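Local coordinates for protein BlEst2 (PDB 6WPX) that probably hydrolyses ester bonds as a bacterial lipase or esterase, captured here in its propeptide form, whose C-terminal domain is autoinhibitory, at residues A[150-155]-A[222-227]; A[154-159]-A[466-471]. One frame throughout, in Å; residues are numbered along the deposited sequence.

How the interactions relate
Both contacts are made by the short helix 152-157, which meets two different partners as it turns. Interaction 1 sets its first turn against the end of helix 218-224; interaction 2 sets its last turn and the residues after it against strand 462-473 of an antiparallel sheet. Each is largely buried, but interaction 1 runs out to an exposed ring, Phe227, at one border, whereas no touching residue of interaction 2 is exposed. Interaction 1 is leucine packing, an aromatic face and one bridging water; interaction 2 packs an isoleucine on a leucine and a serine, and sets a second serine beside a buried carboxylate. They adjoin where Tyr223 OH packs against Leu156 CD1, 3.8 Å apart.

Interaction 1: A[150-155]-A[222-227]; sequences GSQLAD and VYLNMF
Gln152 lays its aliphatic stem over one face of Phe227, with CG almost exactly above the ring: it stands 3.6 Å from the centroid and only 8° off the normal, a CH-pi contact. The two side chains run past each other in opposite directions, and a bend at chi2 carries the amide back toward the root of the phenylalanine, where Gln152 NE2 lies 3.7 Å from Phe227 CG. Because the amide and ring planes are 37° apart, this is a tilted approach rather than a flat stack. The other branch, Gln152 OE1, rests against Leu224 CD2 at 3.6 Å. Glutamine suits this partly exposed border, since its methylenes serve the ring while its amide can lie at the edge, where Gln152 also touches Thr235 and Asn238; an alanine here would probably leave the centre of that Phe227 face without the methylene above it, and Leu224 CD2 without the amide oxygen it rests on.

Deeper in, Leu153 divides its two methyls between two partners. CD2 comes obliquely to the Tyr223 ring, 3.6 Å from Tyr223 CD2, and CD1 meets Leu224 CD1 at 3.9 Å. Tyr223 swings CG anti to its backbone N (chi1 -170°), which sends the ring toward helix 152-157 and its hydroxyl to a water. That water lies in the ring plane and donates to Gln152 O, 2.8 Å away, so the two segments share a polar bridge although no direct hydrogen bond joins them. Ser151, the N-cap, accepts at OG from Ala154 N and, weakly, from Leu153 N, fixing the turn that presents Gln152 and Leu153.

Around this helix-to-helix contact, Tyr223 also packs on Ile292 of strand 290-297 and Ile382 of strand 377-386, while Val222 reaches strand 313-320, which places the end of helix 218-224 against the five-stranded antiparallel sheet.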
loop_
_atom_site.group_PDB
_atom_site.type_symbol
_atom_site.label_atom_id
_atom_site.label_comp_id
_atom_site.label_asym_id
_atom_site.label_seq_id
_atom_site.Cartn_x
_atom_site.Cartn_y
_atom_site.Cartn_z
ATOM N N GLY A 150 1.841 -6.873 -1.450
ATOM C CA GLY A 150 1.300 -6.135 -0.329
ATOM C C GLY A 150 1.566 -4.647 -0.341
ATOM O O GLY A 150 2.358 -4.130 -1.136
ATOM N N SER A 151 0.906 -3.968 0.575
ATOM C CA SER A 151 0.983 -2.539 0.741
ATOM C C SER A 151 1.633 -2.176 2.082
ATOM O O SER A 151 1.127 -2.581 3.139
ATOM C CB SER A 151 -0.422 -1.951 0.664
ATOM O OG SER A 151 -0.371 -0.606 1.102
ATOM N N GLN A 152 2.748 -1.414 2.036
ATOM C CA GLN A 152 3.421 -0.932 3.266
ATOM C C GLN A 152 2.516 0.083 3.992
ATOM O O GLN A 152 2.629 0.263 5.201
ATOM C CB GLN A 152 4.811 -0.337 2.988
ATOM C CG GLN A 152 5.825 -1.362 2.407
ATOM C CD GLN A 152 5.848 -1.321 0.881
ATOM O OE1 GLN A 152 4.852 -0.982 0.218
ATOM N NE2 GLN A 152 6.987 -1.700 0.298
ATOM N N LEU A 153 1.589 0.701 3.252
ATOM C CA LEU A 153 0.603 1.618 3.825
ATOM C C LEU A 153 -0.444 0.818 4.608
ATOM O O LEU A 153 -0.901 1.280 5.653
ATOM C CB LEU A 153 -0.029 2.471 2.732
ATOM C CG LEU A 153 0.906 3.558 2.163
ATOM C CD1 LEU A 153 0.306 4.165 0.885
ATOM C CD2 LEU A 153 1.176 4.663 3.231
ATOM N N ALA A 154 -0.798 -0.405 4.122
ATOM C CA ALA A 154 -1.689 -1.276 4.883
ATOM C C ALA A 154 -0.948 -1.733 6.147
ATOM O O ALA A 154 -1.565 -1.776 7.198
ATOM C CB ALA A 154 -2.135 -2.478 4.048
ATOM N N ASP A 155 0.386 -2.014 6.055
ATOM C CA ASP A 155 1.189 -2.399 7.223
ATOM C C ASP A 155 1.141 -1.287 8.241
ATOM O O ASP A 155 0.995 -1.556 9.434
ATOM C CB ASP A 155 2.651 -2.649 6.855
ATOM C CG ASP A 155 2.841 -3.824 5.943
ATOM O OD1 ASP A 155 1.869 -4.574 5.736
ATOM O OD2 ASP A 155 3.975 -4.026 5.472
ATOM N N VAL A 222 5.596 9.988 -0.599
ATOM C CA VAL A 222 6.816 10.235 0.187
ATOM C C VAL A 222 6.988 9.155 1.257
ATOM O O VAL A 222 8.106 8.809 1.571
ATOM C CB VAL A 222 6.946 11.685 0.744
ATOM C CG1 VAL A 222 6.909 12.722 -0.391
ATOM C CG2 VAL A 222 5.878 11.986 1.767
ATOM N N TYR A 223 5.888 8.593 1.771
ATOM C CA TYR A 223 5.981 7.464 2.699
ATOM C C TYR A 223 6.597 6.272 1.948
ATOM O O TYR A 223 7.574 5.684 2.393
ATOM C CB TYR A 223 4.609 7.077 3.270
ATOM C CG TYR A 223 4.752 6.075 4.397
ATOM C CD1 TYR A 223 5.061 6.490 5.693
ATOM C CD2 TYR A 223 4.655 4.710 4.155
ATOM C CE1 TYR A 223 5.270 5.567 6.713
ATOM C CE2 TYR A 223 4.814 3.781 5.178
ATOM C CZ TYR A 223 5.147 4.210 6.445
ATOM O OH TYR A 223 5.302 3.277 7.428
ATOM N N LEU A 224 6.027 5.930 0.794
ATOM C CA LEU A 224 6.519 4.791 0.030
ATOM C C LEU A 224 7.888 5.038 -0.610
ATOM O O LEU A 224 8.597 4.068 -0.871
ATOM C CB LEU A 224 5.485 4.323 -0.997
ATOM C CG LEU A 224 4.185 3.780 -0.439
ATOM C CD1 LEU A 224 3.254 3.421 -1.558
ATOM C CD2 LEU A 224 4.402 2.547 0.469
ATOM N N ASN A 225 8.301 6.316 -0.770
ATOM C CA ASN A 225 9.648 6.680 -1.256
ATOM C C ASN A 225 10.723 6.123 -0.322
ATOM O O ASN A 225 11.844 5.931 -0.761
ATOM C CB ASN A 225 9.821 8.204 -1.338
ATOM C CG ASN A 225 9.374 8.773 -2.646
ATOM O OD1 ASN A 225 8.983 8.050 -3.553
ATOM N ND2 ASN A 225 9.368 10.071 -2.741
ATOM N N MET A 226 10.375 5.821 0.933
ATOM C CA MET A 226 11.340 5.226 1.869
ATOM C C MET A 226 11.695 3.810 1.429
ATOM O O MET A 226 12.729 3.302 1.831
ATOM C CB MET A 226 10.762 5.179 3.280
ATOM C CG MET A 226 10.541 6.571 3.894
ATOM S SD MET A 226 10.089 6.418 5.623
ATOM C CE MET A 226 8.538 5.399 5.498
ATOM N N PHE A 227 10.801 3.158 0.645
ATOM C CA PHE A 227 10.949 1.786 0.150
ATOM C C PHE A 227 11.448 1.750 -1.295
ATOM O O PHE A 227 12.247 0.884 -1.618
ATOM C CB PHE A 227 9.628 1.011 0.299
ATOM C CG PHE A 227 9.094 0.973 1.713
ATOM C CD1 PHE A 227 9.508 -0.012 2.606
ATOM C CD2 PHE A 227 8.173 1.920 2.151
ATOM C CE1 PHE A 227 9.013 -0.045 3.917
ATOM C CE2 PHE A 227 7.681 1.888 3.460
ATOM C CZ PHE A 227 8.097 0.904 4.332
HETATM O O HOH W 1 4.790 0.822 6.934
#

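Interaction 2: A[154-159]-A[466-471]; sequences ADLAYS and TIIRSI
Ile468 points its CD1 methyl at the end of helix 152-157 through an extended chi2 of 169°, and Leu156 answers by turning CG away from its own backbone N (chi1 175°). Their side chains cross at a slant, Leu156 CD1 lying 3.7 Å from Ile468 CD1. The same isoleucine methyl also sits 3.5 Å from Ser159 OG, whose hydroxyl is turned back to the helix: it donates to Leu156 O at 2.7 Å, in the carbonyl plane and on a lone pair. Since Ser159 N donates to that oxygen too, two bonds grip it and tie down the chain where it leaves the helix. Serine suits this place because its short hydroxyl reaches back to Leu156 O while its CB and OG take the isoleucine methyl.

Two residues along the strand, Ser470 faces Asp155, its CB 3.4 Å from Asp155 CG; a small side chain here lets strand and helix come close. Asp155 OD1 and Ser470 OG are 3.3 Å apart. Asp155 OD2 bonds to Thr181 OG1 and Ser470 OG to Gly182 N, so the buried carboxylate belongs to a wider polar group.

Alternation along a beta strand explains the pattern: Ile468 and Ser470 face the helix, whereas Arg469 between them points away and pairs with Glu481. What results is a helix end packed on one face of an antiparallel sheet, joining the PGAP1-like alpha/beta hydrolase region to C-terminal strand 462-473.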
loop_
_atom_site.group_PDB
_atom_site.type_symbol
_atom_site.label_atom_id
_atom_site.label_comp_id
_atom_site.label_asym_id
_atom_site.label_seq_id
_atom_site.Cartn_x
_atom_site.Cartn_y
_atom_site.Cartn_z
ATOM N N ALA A 154 -0.798 -0.405 4.122
ATOM C CA ALA A 154 -1.689 -1.276 4.883
ATOM C C ALA A 154 -0.948 -1.733 6.147
ATOM O O ALA A 154 -1.565 -1.776 7.198
ATOM C CB ALA A 154 -2.135 -2.478 4.048
ATOM N N ASP A 155 0.386 -2.014 6.055
ATOM C CA ASP A 155 1.189 -2.399 7.223
ATOM C C ASP A 155 1.141 -1.287 8.241
ATOM O O ASP A 155 0.995 -1.556 9.434
ATOM C CB ASP A 155 2.651 -2.649 6.855
ATOM C CG ASP A 155 2.841 -3.824 5.943
ATOM O OD1 ASP A 155 1.869 -4.574 5.736
ATOM O OD2 ASP A 155 3.975 -4.026 5.472
ATOM N N LEU A 156 1.252 -0.038 7.757
ATOM C CA LEU A 156 1.177 1.162 8.585
ATOM C C LEU A 156 -0.176 1.270 9.275
ATOM O O LEU A 156 -0.204 1.469 10.493
ATOM C CB LEU A 156 1.496 2.443 7.771
ATOM C CG LEU A 156 1.326 3.779 8.500
ATOM C CD1 LEU A 156 2.335 3.931 9.663
ATOM C CD2 LEU A 156 1.463 4.960 7.516
ATOM N N ALA A 157 -1.286 1.124 8.518
ATOM C CA ALA A 157 -2.659 1.197 9.036
ATOM C C ALA A 157 -2.932 0.197 10.177
ATOM O O ALA A 157 -3.748 0.470 11.050
ATOM C CB ALA A 157 -3.650 0.942 7.914
ATOM N N TYR A 158 -2.313 -0.984 10.113
ATOM C CA TYR A 158 -2.490 -2.043 11.097
ATOM C C TYR A 158 -1.463 -1.999 12.238
ATOM O O TYR A 158 -1.477 -2.862 13.112
ATOM C CB TYR A 158 -2.492 -3.406 10.392
ATOM C CG TYR A 158 -3.855 -3.703 9.831
ATOM C CD1 TYR A 158 -4.272 -3.135 8.626
ATOM C CD2 TYR A 158 -4.780 -4.462 10.553
ATOM C CE1 TYR A 158 -5.561 -3.339 8.139
ATOM C CE2 TYR A 158 -6.079 -4.658 10.079
ATOM C CZ TYR A 158 -6.458 -4.100 8.867
ATOM O OH TYR A 158 -7.718 -4.307 8.384
ATOM N N SER A 159 -0.614 -0.981 12.260
ATOM C CA SER A 159 0.437 -0.868 13.282
ATOM C C SER A 159 -0.048 -0.190 14.550
ATOM O O SER A 159 -1.110 0.431 14.553
ATOM C CB SER A 159 1.680 -0.189 12.713
ATOM O OG SER A 159 1.463 1.206 12.562
ATOM N N THR A 466 11.364 4.775 13.619
ATOM C CA THR A 466 10.336 3.796 13.941
ATOM C C THR A 466 10.271 2.810 12.793
ATOM O O THR A 466 9.996 3.199 11.657
ATOM C CB THR A 466 8.979 4.467 14.140
ATOM O OG1 THR A 466 9.118 5.637 14.942
ATOM C CG2 THR A 466 7.979 3.526 14.769
ATOM N N ILE A 467 10.529 1.540 13.090
ATOM C CA ILE A 467 10.496 0.468 12.099
ATOM C C ILE A 467 9.226 -0.307 12.309
ATOM O O ILE A 467 8.916 -0.679 13.433
ATOM C CB ILE A 467 11.755 -0.443 12.214
ATOM C CG1 ILE A 467 13.045 0.413 12.014
ATOM C CG2 ILE A 467 11.692 -1.652 11.218
ATOM C CD1 ILE A 467 14.334 -0.300 12.241
ATOM N N ILE A 468 8.482 -0.544 11.223
ATOM C CA ILE A 468 7.267 -1.348 11.241
ATOM C C ILE A 468 7.509 -2.640 10.457
ATOM O O ILE A 468 7.902 -2.598 9.293
ATOM C CB ILE A 468 6.036 -0.565 10.712
ATOM C CG1 ILE A 468 5.673 0.566 11.695
ATOM C CG2 ILE A 468 4.829 -1.526 10.448
ATOM C CD1 ILE A 468 4.709 1.504 11.171
ATOM N N ARG A 469 7.266 -3.778 11.105
ATOM C CA ARG A 469 7.387 -5.100 10.494
ATOM C C ARG A 469 6.009 -5.750 10.463
ATOM O O ARG A 469 5.250 -5.675 11.436
ATOM C CB ARG A 469 8.366 -5.979 11.272
ATOM C CG ARG A 469 9.802 -5.454 11.273
ATOM C CD ARG A 469 10.688 -6.310 12.150
ATOM N NE ARG A 469 10.896 -7.647 11.589
ATOM C CZ ARG A 469 11.491 -8.646 12.232
ATOM N NH1 ARG A 469 11.931 -8.478 13.472
ATOM N NH2 ARG A 469 11.644 -9.824 11.642
ATOM N N SER A 470 5.705 -6.386 9.338
ATOM C CA SER A 470 4.475 -7.103 9.052
ATOM C C SER A 470 4.820 -8.564 8.866
ATOM O O SER A 470 5.549 -8.907 7.947
ATOM C CB SER A 470 3.831 -6.556 7.781
ATOM O OG SER A 470 2.612 -7.223 7.502
ATOM N N ILE A 471 4.319 -9.419 9.743
ATOM C CA ILE A 471 4.648 -10.851 9.725
ATOM C C ILE A 471 3.416 -11.709 9.820
ATOM O O ILE A 471 2.638 -11.566 10.754
ATOM C CB ILE A 471 5.678 -11.225 10.851
ATOM C CG1 ILE A 471 6.937 -10.320 10.799
ATOM C CG2 ILE A 471 6.071 -12.730 10.801
ATOM C CD1 ILE A 471 7.806 -10.300 12.017
#